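Local coordinates for protein arginase (RocF) (Helicobacter pylori, PDB 4G3H) that probably hydrolyses L-arginine to L-ornithine and urea at a two-manganese centre, a reaction of the urea cycle, at residues S204-V216 and N252-L266. Sequence-based numbering, arbitrary orientation.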
ATOM      1  N   SER A 204       3.392  -8.089  15.400  1.00 24.46           N
ATOM      2  CA  SER A 204       2.631  -7.080  16.133  1.00 22.94           C
ATOM      3  C   SER A 204       3.462  -5.892  16.573  1.00 23.16           C
ATOM      4  O   SER A 204       4.687  -5.925  16.529  1.00 22.11           O
ATOM      5  CB  SER A 204       1.988  -7.702  17.372  1.00 21.52           C
ATOM      6  OG  SER A 204       2.976  -8.053  18.328  1.00 22.82           O
ATOM      7  N   VAL A 205       2.767  -4.849  17.012  1.00 22.62           N
ATOM      8  CA  VAL A 205       3.396  -3.642  17.508  1.00 23.92           C
ATOM      9  C   VAL A 205       4.394  -3.975  18.613  1.00 25.09           C
ATOM     10  O   VAL A 205       5.482  -3.404  18.665  1.00 26.37           O
ATOM     11  CB  VAL A 205       2.339  -2.665  18.085  1.00 24.79           C
ATOM     12  CG1 VAL A 205       3.034  -1.519  18.811  1.00 23.28           C
ATOM     13  CG2 VAL A 205       1.450  -2.126  16.958  1.00 21.11           C
ATOM     14  N   ASP A 206       4.018  -4.899  19.496  1.00 25.67           N
ATOM     15  CA  ASP A 206       4.879  -5.291  20.607  1.00 26.71           C
ATOM     16  C   ASP A 206       6.139  -6.032  20.167  1.00 26.49           C
ATOM     17  O   ASP A 206       7.221  -5.778  20.696  1.00 28.65           O
ATOM     18  CB  ASP A 206       4.101  -6.149  21.610  1.00 42.13           C
ATOM     19  CG  ASP A 206       2.969  -5.384  22.282  1.00 47.68           C
ATOM     20  OD1 ASP A 206       3.225  -4.291  22.829  1.00 51.21           O
ATOM     21  OD2 ASP A 206       1.822  -5.875  22.270  1.00 53.05           O
ATOM     22  N   ALA A 207       6.012  -6.947  19.209  1.00 25.31           N
ATOM     23  CA  ALA A 207       7.177  -7.687  18.729  1.00 25.05           C
ATOM     24  C   ALA A 207       8.159  -6.716  18.084  1.00 26.17           C
ATOM     25  O   ALA A 207       9.371  -6.837  18.255  1.00 26.78           O
ATOM     26  CB  ALA A 207       6.760  -8.751  17.713  1.00  9.18           C
ATOM     27  N   ILE A 208       7.621  -5.755  17.339  1.00 22.33           N
ATOM     28  CA  ILE A 208       8.434  -4.753  16.665  1.00 22.67           C
ATOM     29  C   ILE A 208       9.141  -3.879  17.696  1.00 22.91           C
ATOM     30  O   ILE A 208      10.325  -3.585  17.570  1.00 21.75           O
ATOM     31  CB  ILE A 208       7.559  -3.857  15.745  1.00 21.74           C
ATOM     32  CG1 ILE A 208       7.035  -4.681  14.561  1.00 22.49           C
ATOM     33  CG2 ILE A 208       8.358  -2.657  15.264  1.00 20.57           C
ATOM     34  CD1 ILE A 208       5.938  -3.998  13.761  1.00 18.48           C
ATOM     35  N   ARG A 209       8.401  -3.470  18.718  1.00 25.45           N
ATOM     36  CA  ARG A 209       8.943  -2.628  19.771  1.00 27.53           C
ATOM     37  C   ARG A 209       9.962  -3.366  20.637  1.00 29.96           C
ATOM     38  O   ARG A 209      10.981  -2.795  21.026  1.00 28.29           O
ATOM     39  CB  ARG A 209       7.799  -2.100  20.636  1.00 29.49           C
ATOM     40  CG  ARG A 209       8.231  -1.296  21.844  1.00 31.39           C
ATOM     41  CD  ARG A 209       7.017  -0.636  22.481  1.00 33.25           C
ATOM     42  NE  ARG A 209       6.408   0.337  21.578  1.00 35.92           N
ATOM     43  CZ  ARG A 209       5.110   0.619  21.546  1.00 37.18           C
ATOM     44  NH1 ARG A 209       4.276  -0.004  22.367  1.00 35.90           N
ATOM     45  NH2 ARG A 209       4.648   1.528  20.694  1.00 37.57           N
ATOM     46  N   GLU A 210       9.688  -4.635  20.926  1.00 36.54           N
ATOM     47  CA  GLU A 210      10.575  -5.447  21.754  1.00 38.77           C
ATOM     48  C   GLU A 210      11.879  -5.824  21.064  1.00 37.94           C
ATOM     49  O   GLU A 210      12.946  -5.783  21.674  1.00 39.47           O
ATOM     50  CB  GLU A 210       9.868  -6.729  22.190  1.00 56.47           C
ATOM     51  CG  GLU A 210       8.753  -6.534  23.199  1.00 62.87           C
ATOM     52  CD  GLU A 210       8.168  -7.856  23.655  1.00 65.08           C
ATOM     53  OE1 GLU A 210       8.949  -8.729  24.092  1.00 68.28           O
ATOM     54  OE2 GLU A 210       6.933  -8.024  23.579  1.00 66.62           O
ATOM     55  N   ASN A 211      11.797  -6.208  19.797  1.00 29.00           N
ATOM     56  CA  ASN A 211      12.990  -6.596  19.061  1.00 26.99           C
ATOM     57  C   ASN A 211      12.771  -6.449  17.556  1.00 26.76           C
ATOM     58  O   ASN A 211      12.339  -7.383  16.864  1.00 25.45           O
ATOM     59  CB  ASN A 211      13.370  -8.042  19.394  1.00 32.27           C
ATOM     60  CG  ASN A 211      14.825  -8.356  19.071  1.00 33.34           C
ATOM     61  OD1 ASN A 211      15.387  -7.834  18.102  1.00 33.42           O
ATOM     62  ND2 ASN A 211      15.436  -9.228  19.871  1.00 32.10           N
ATOM     63  N   MET A 212      13.081  -5.260  17.061  1.00 25.97           N
ATOM     64  CA  MET A 212      12.938  -4.945  15.653  1.00 26.46           C
ATOM     65  C   MET A 212      13.912  -5.773  14.823  1.00 25.02           C
ATOM     66  O   MET A 212      13.602  -6.169  13.708  1.00 23.68           O
ATOM     67  CB  MET A 212      13.213  -3.459  15.443  1.00 28.97           C
ATOM     68  CG  MET A 212      12.689  -2.901  14.148  1.00 30.18           C
ATOM     69  SD  MET A 212      12.945  -1.128  14.116  1.00 32.51           S
ATOM     70  CE  MET A 212      11.746  -0.585  15.349  1.00 26.81           C
ATOM     71  N   GLN A 213      15.096  -6.025  15.369  1.00 28.81           N
ATOM     72  CA  GLN A 213      16.111  -6.807  14.660  1.00 29.78           C
ATOM     73  C   GLN A 213      15.621  -8.227  14.355  1.00 29.06           C
ATOM     74  O   GLN A 213      15.819  -8.740  13.256  1.00 28.30           O
ATOM     75  CB  GLN A 213      17.408  -6.875  15.483  1.00 33.13           C
ATOM     76  CG  GLN A 213      18.237  -5.585  15.501  1.00 36.52           C
ATOM     77  CD  GLN A 213      17.476  -4.395  16.066  1.00 40.89           C
ATOM     78  OE1 GLN A 213      17.032  -4.412  17.215  1.00 43.81           O
ATOM     79  NE2 GLN A 213      17.323  -3.353  15.255  1.00 41.90           N
ATOM     80  N   GLU A 214      14.984  -8.865  15.328  1.00 27.01           N
ATOM     81  CA  GLU A 214      14.496 -10.216  15.116  1.00 28.15           C
ATOM     82  C   GLU A 214      13.359 -10.191  14.102  1.00 25.84           C
ATOM     83  O   GLU A 214      13.270 -11.059  13.240  1.00 26.71           O
ATOM     84  CB  GLU A 214      14.016 -10.827  16.428  1.00 39.76           C
ATOM     85  CG  GLU A 214      13.699 -12.304  16.310  1.00 46.67           C
ATOM     86  CD  GLU A 214      13.233 -12.904  17.616  1.00 50.50           C
ATOM     87  OE1 GLU A 214      12.163 -12.494  18.116  1.00 54.28           O
ATOM     88  OE2 GLU A 214      13.939 -13.784  18.146  1.00 53.42           O
ATOM     89  N   VAL A 215      12.493  -9.190  14.206  1.00 20.95           N
ATOM     90  CA  VAL A 215      11.379  -9.059  13.274  1.00 21.03           C
ATOM     91  C   VAL A 215      11.915  -9.019  11.847  1.00 19.79           C
ATOM     92  O   VAL A 215      11.444  -9.748  10.985  1.00 18.72           O
ATOM     93  CB  VAL A 215      10.551  -7.771  13.548  1.00 26.57           C
ATOM     94  CG1 VAL A 215       9.567  -7.534  12.411  1.00 27.60           C
ATOM     95  CG2 VAL A 215       9.796  -7.904  14.868  1.00 25.36           C
ATOM     96  N   VAL A 216      12.917  -8.183  11.598  1.00 24.33           N
ATOM     97  CA  VAL A 216      13.485  -8.085  10.258  1.00 26.86           C
ATOM     98  C   VAL A 216      14.138  -9.393   9.809  1.00 28.59           C
ATOM     99  O   VAL A 216      14.002  -9.807   8.652  1.00 29.03           O
ATOM    100  CB  VAL A 216      14.520  -6.941  10.182  1.00 31.47           C
ATOM    101  CG1 VAL A 216      15.172  -6.908   8.803  1.00 33.53           C
ATOM    102  CG2 VAL A 216      13.833  -5.617  10.467  1.00 33.20           C
ATOM    103  N   ASN A 252      -2.731   1.687  20.378  1.00 29.85           N
ATOM    104  CA  ASN A 252      -1.685   0.692  20.569  1.00 30.31           C
ATOM    105  C   ASN A 252      -0.856   0.488  19.304  1.00 29.79           C
ATOM    106  O   ASN A 252      -0.538  -0.642  18.920  1.00 29.00           O
ATOM    107  CB  ASN A 252      -2.314  -0.625  21.028  1.00 39.66           C
ATOM    108  CG  ASN A 252      -3.169  -0.452  22.276  1.00 42.83           C
ATOM    109  OD1 ASN A 252      -4.314  -0.904  22.331  1.00 45.77           O
ATOM    110  ND2 ASN A 252      -2.614   0.212  23.286  1.00 42.96           N
ATOM    111  N   GLY A 253      -0.500   1.599  18.665  1.00 26.49           N
ATOM    112  CA  GLY A 253       0.301   1.535  17.455  1.00 24.79           C
ATOM    113  C   GLY A 253       1.746   1.924  17.696  1.00 24.07           C
ATOM    114  O   GLY A 253       2.189   2.070  18.843  1.00 22.87           O
ATOM    115  N   LEU A 254       2.488   2.088  16.608  1.00 25.13           N
ATOM    116  CA  LEU A 254       3.889   2.463  16.692  1.00 25.28           C
ATOM    117  C   LEU A 254       4.031   3.963  16.864  1.00 24.72           C
ATOM    118  O   LEU A 254       3.124   4.727  16.537  1.00 25.24           O
ATOM    119  CB  LEU A 254       4.636   2.061  15.417  1.00 18.72           C
ATOM    120  CG  LEU A 254       4.828   0.579  15.121  1.00 18.84           C
ATOM    121  CD1 LEU A 254       5.512   0.450  13.766  1.00 20.53           C
ATOM    122  CD2 LEU A 254       5.664  -0.081  16.219  1.00 15.32           C
ATOM    123  N   SER A 255       5.183   4.367  17.383  1.00 22.33           N
ATOM    124  CA  SER A 255       5.497   5.774  17.558  1.00 21.62           C
ATOM    125  C   SER A 255       6.096   6.199  16.223  1.00 21.43           C
ATOM    126  O   SER A 255       6.489   5.358  15.417  1.00 19.57           O
ATOM    127  CB  SER A 255       6.548   5.953  18.639  1.00 21.77           C
ATOM    128  OG  SER A 255       7.800   5.449  18.194  1.00 22.01           O
ATOM    129  N   PHE A 256       6.174   7.501  15.992  1.00 24.21           N
ATOM    130  CA  PHE A 256       6.746   8.023  14.761  1.00 22.33           C
ATOM    131  C   PHE A 256       8.184   7.514  14.572  1.00 24.17           C
ATOM    132  O   PHE A 256       8.560   7.089  13.478  1.00 23.94           O
ATOM    133  CB  PHE A 256       6.711   9.553  14.806  1.00 24.14           C
ATOM    134  CG  PHE A 256       7.404  10.220  13.653  1.00 25.10           C
ATOM    135  CD1 PHE A 256       7.057   9.921  12.343  1.00 24.64           C
ATOM    136  CD2 PHE A 256       8.385  11.183  13.886  1.00 24.84           C
ATOM    137  CE1 PHE A 256       7.673  10.571  11.277  1.00 27.00           C
ATOM    138  CE2 PHE A 256       9.009  11.841  12.830  1.00 24.58           C
ATOM    139  CZ  PHE A 256       8.654  11.537  11.521  1.00 24.94           C
ATOM    140  N   ASP A 257       8.983   7.542  15.638  1.00 21.22           N
ATOM    141  CA  ASP A 257      10.377   7.086  15.563  1.00 21.21           C
ATOM    142  C   ASP A 257      10.507   5.580  15.352  1.00 20.05           C
ATOM    143  O   ASP A 257      11.441   5.114  14.687  1.00 17.40           O
ATOM    144  CB  ASP A 257      11.144   7.494  16.822  1.00 35.85           C
ATOM    145  CG  ASP A 257      11.458   8.976  16.853  1.00 40.06           C
ATOM    146  OD1 ASP A 257      12.085   9.468  15.892  1.00 43.49           O
ATOM    147  OD2 ASP A 257      11.083   9.649  17.833  1.00 44.00           O
ATOM    148  N   GLU A 258       9.580   4.818  15.920  1.00 19.84           N
ATOM    149  CA  GLU A 258       9.602   3.378  15.747  1.00 22.21           C
ATOM    150  C   GLU A 258       9.383   3.051  14.266  1.00 22.27           C
ATOM    151  O   GLU A 258      10.106   2.229  13.696  1.00 21.55           O
ATOM    152  CB  GLU A 258       8.527   2.722  16.623  1.00 21.61           C
ATOM    153  CG  GLU A 258       9.001   2.468  18.046  1.00 25.58           C
ATOM    154  CD  GLU A 258       7.871   2.152  19.014  1.00 27.14           C
ATOM    155  OE1 GLU A 258       8.175   1.722  20.148  1.00 28.12           O
ATOM    156  OE2 GLU A 258       6.688   2.337  18.651  1.00 27.36           O
ATOM    157  N   LEU A 259       8.398   3.705  13.645  1.00 20.29           N
ATOM    158  CA  LEU A 259       8.107   3.487  12.224  1.00 21.50           C
ATOM    159  C   LEU A 259       9.324   3.850  11.382  1.00 21.97           C
ATOM    160  O   LEU A 259       9.702   3.106  10.478  1.00 22.93           O
ATOM    161  CB  LEU A 259       6.891   4.321  11.768  1.00 17.56           C
ATOM    162  CG  LEU A 259       6.585   4.312  10.255  1.00 17.65           C
ATOM    163  CD1 LEU A 259       6.381   2.885   9.769  1.00 18.28           C
ATOM    164  CD2 LEU A 259       5.356   5.129   9.959  1.00 14.90           C
ATOM    165  N   LYS A 260       9.936   4.997  11.681  1.00 22.48           N
ATOM    166  CA  LYS A 260      11.133   5.436  10.960  1.00 24.68           C
ATOM    167  C   LYS A 260      12.252   4.405  11.077  1.00 23.47           C
ATOM    168  O   LYS A 260      12.959   4.132  10.110  1.00 24.35           O
ATOM    169  CB  LYS A 260      11.615   6.792  11.495  1.00 26.28           C
ATOM    170  CG  LYS A 260      10.871   7.983  10.897  1.00 30.04           C
ATOM    171  CD  LYS A 260      10.884   9.197  11.818  1.00 35.12           C
ATOM    172  CE  LYS A 260      12.283   9.607  12.231  1.00 38.19           C
ATOM    173  NZ  LYS A 260      12.248  10.782  13.145  1.00 39.07           N
ATOM    174  N   GLN A 261      12.410   3.837  12.267  1.00 21.56           N
ATOM    175  CA  GLN A 261      13.433   2.828  12.487  1.00 23.30           C
ATOM    176  C   GLN A 261      13.110   1.554  11.714  1.00 22.36           C
ATOM    177  O   GLN A 261      13.978   0.998  11.040  1.00 21.32           O
ATOM    178  CB  GLN A 261      13.554   2.507  13.978  1.00 32.86           C
ATOM    179  CG  GLN A 261      14.412   3.497  14.735  1.00 37.08           C
ATOM    180  CD  GLN A 261      14.090   3.527  16.211  1.00 40.98           C
ATOM    181  OE1 GLN A 261      13.994   2.478  16.860  1.00 44.49           O
ATOM    182  NE2 GLN A 261      13.927   4.732  16.756  1.00 33.91           N
ATOM    183  N   LEU A 262      11.867   1.093  11.815  1.00 18.45           N
ATOM    184  CA  LEU A 262      11.470  -0.118  11.106  1.00 19.06           C
ATOM    185  C   LEU A 262      11.616   0.093   9.603  1.00 19.18           C
ATOM    186  O   LEU A 262      12.150  -0.761   8.903  1.00 18.58           O
ATOM    187  CB  LEU A 262      10.022  -0.501  11.427  1.00 16.34           C
ATOM    188  CG  LEU A 262       9.500  -1.732  10.673  1.00 15.94           C
ATOM    189  CD1 LEU A 262      10.244  -2.989  11.158  1.00 12.03           C
ATOM    190  CD2 LEU A 262       8.000  -1.889  10.895  1.00 12.88           C
ATOM    191  N   LEU A 263      11.138   1.231   9.109  1.00 21.43           N
ATOM    192  CA  LEU A 263      11.230   1.530   7.686  1.00 22.85           C
ATOM    193  C   LEU A 263      12.665   1.537   7.172  1.00 21.53           C
ATOM    194  O   LEU A 263      12.961   0.948   6.134  1.00 23.28           O
ATOM    195  CB  LEU A 263      10.589   2.885   7.388  1.00 31.16           C
ATOM    196  CG  LEU A 263       9.164   2.862   6.840  1.00 33.60           C
ATOM    197  CD1 LEU A 263       8.720   4.293   6.560  1.00 32.92           C
ATOM    198  CD2 LEU A 263       9.116   2.018   5.562  1.00 31.46           C
ATOM    199  N   GLY A 264      13.551   2.212   7.896  1.00 25.00           N
ATOM    200  CA  GLY A 264      14.943   2.283   7.483  1.00 25.11           C
ATOM    201  C   GLY A 264      15.601   0.920   7.355  1.00 25.90           C
ATOM    202  O   GLY A 264      16.339   0.664   6.398  1.00 25.24           O
ATOM    203  N   LEU A 265      15.331   0.050   8.324  1.00 24.32           N
ATOM    204  CA  LEU A 265      15.885  -1.301   8.340  1.00 24.92           C
ATOM    205  C   LEU A 265      15.326  -2.154   7.203  1.00 24.97           C
ATOM    206  O   LEU A 265      16.066  -2.882   6.536  1.00 22.43           O
ATOM    207  CB  LEU A 265      15.580  -1.965   9.683  1.00 35.98           C
ATOM    208  CG  LEU A 265      16.686  -1.964  10.741  1.00 41.18           C
ATOM    209  CD1 LEU A 265      17.436  -0.646  10.750  1.00 42.02           C
ATOM    210  CD2 LEU A 265      16.059  -2.253  12.098  1.00 43.43           C
ATOM    211  N   LEU A 266      14.018  -2.071   6.983  1.00 21.23           N
ATOM    212  CA  LEU A 266      13.402  -2.845   5.919  1.00 22.14           C
ATOM    213  C   LEU A 266      13.913  -2.391   4.553  1.00 22.52           C
ATOM    214  O   LEU A 266      14.178  -3.218   3.676  1.00 20.48           O
ATOM    215  CB  LEU A 266      11.875  -2.710   5.962  1.00 20.77           C
ATOM    216  CG  LEU A 266      11.087  -3.410   7.074  1.00 18.72           C
ATOM    217  CD1 LEU A 266       9.616  -3.143   6.852  1.00 16.95           C
ATOM    218  CD2 LEU A 266      11.346  -4.908   7.067  1.00 17.03           C
TER
HETATM  219  O   HOH W   1       1.598   0.908  21.508  1.00 36.78           O
HETATM  220  O   HOH W   2      16.053  -0.238  16.074  1.00 43.97           O
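Met-212 packs its thioether against helix 256-266, a knob among Glu-258, Gln-261, Leu-262 and Leu-265. With CG anti to the backbone N (chi1 -162°) the chain reaches straight across, and SD comes to 3.4 Å from Leu-262 N. The bend at chi3 then sets CE beside CB of Gln-261, a fit that suits an unbranched, flexible side chain. Leu-262 is wedged between two partners: its CD1 packs on Met-212 CG, while its CD2 meets Ile-208 CD1 at 4.1 Å. The other branch of Ile-208, CG2, lies 3.8 Å from Leu-254 CD2, the two side chains crossing nearly at right angles; a beta-branched residue can thus serve two leucines at once. Farther along, Val-216 CG2 rests against Leu-265 CB, where helices 212-216 and 256-266 run side by side at 37° with axes 10.6 Å apart. Both helices lie on one face of the parallel sheet of the arginase alpha/beta fold, and Phe-182 of strand 179-182 touches Val-215, Leu-262 and Leu-266 from the sheet side. At the more exposed margin Arg-209 grips Glu-258 side-on, its guanidinium nearly coplanar with the carboxylate: NE reaches OE1 at 2.7 Å (169° at the hydrogen), and NH2 gives OE2 a second bond on its syn lone pair. Glu-258 OE2 also accepts Ser-255 N at 2.8 Å, from the anti side, and Ser-255 OG takes Glu-258 N in return, a capping box. Glutamate thus serves the helix start and the arginine together, and its charge is probably steadied by both. Arginine has N-H groups to spare: NH2 adds a weak bond to Gly-253 O, while a water joins NH1 to that same carbonyl. Val-205 CG1 sits above one guanidinium face, offset toward its rim, and its CG2 approaches Asn-252 O at 3.2 Å, close to the turn where Asp-239 holds Gly-253 N.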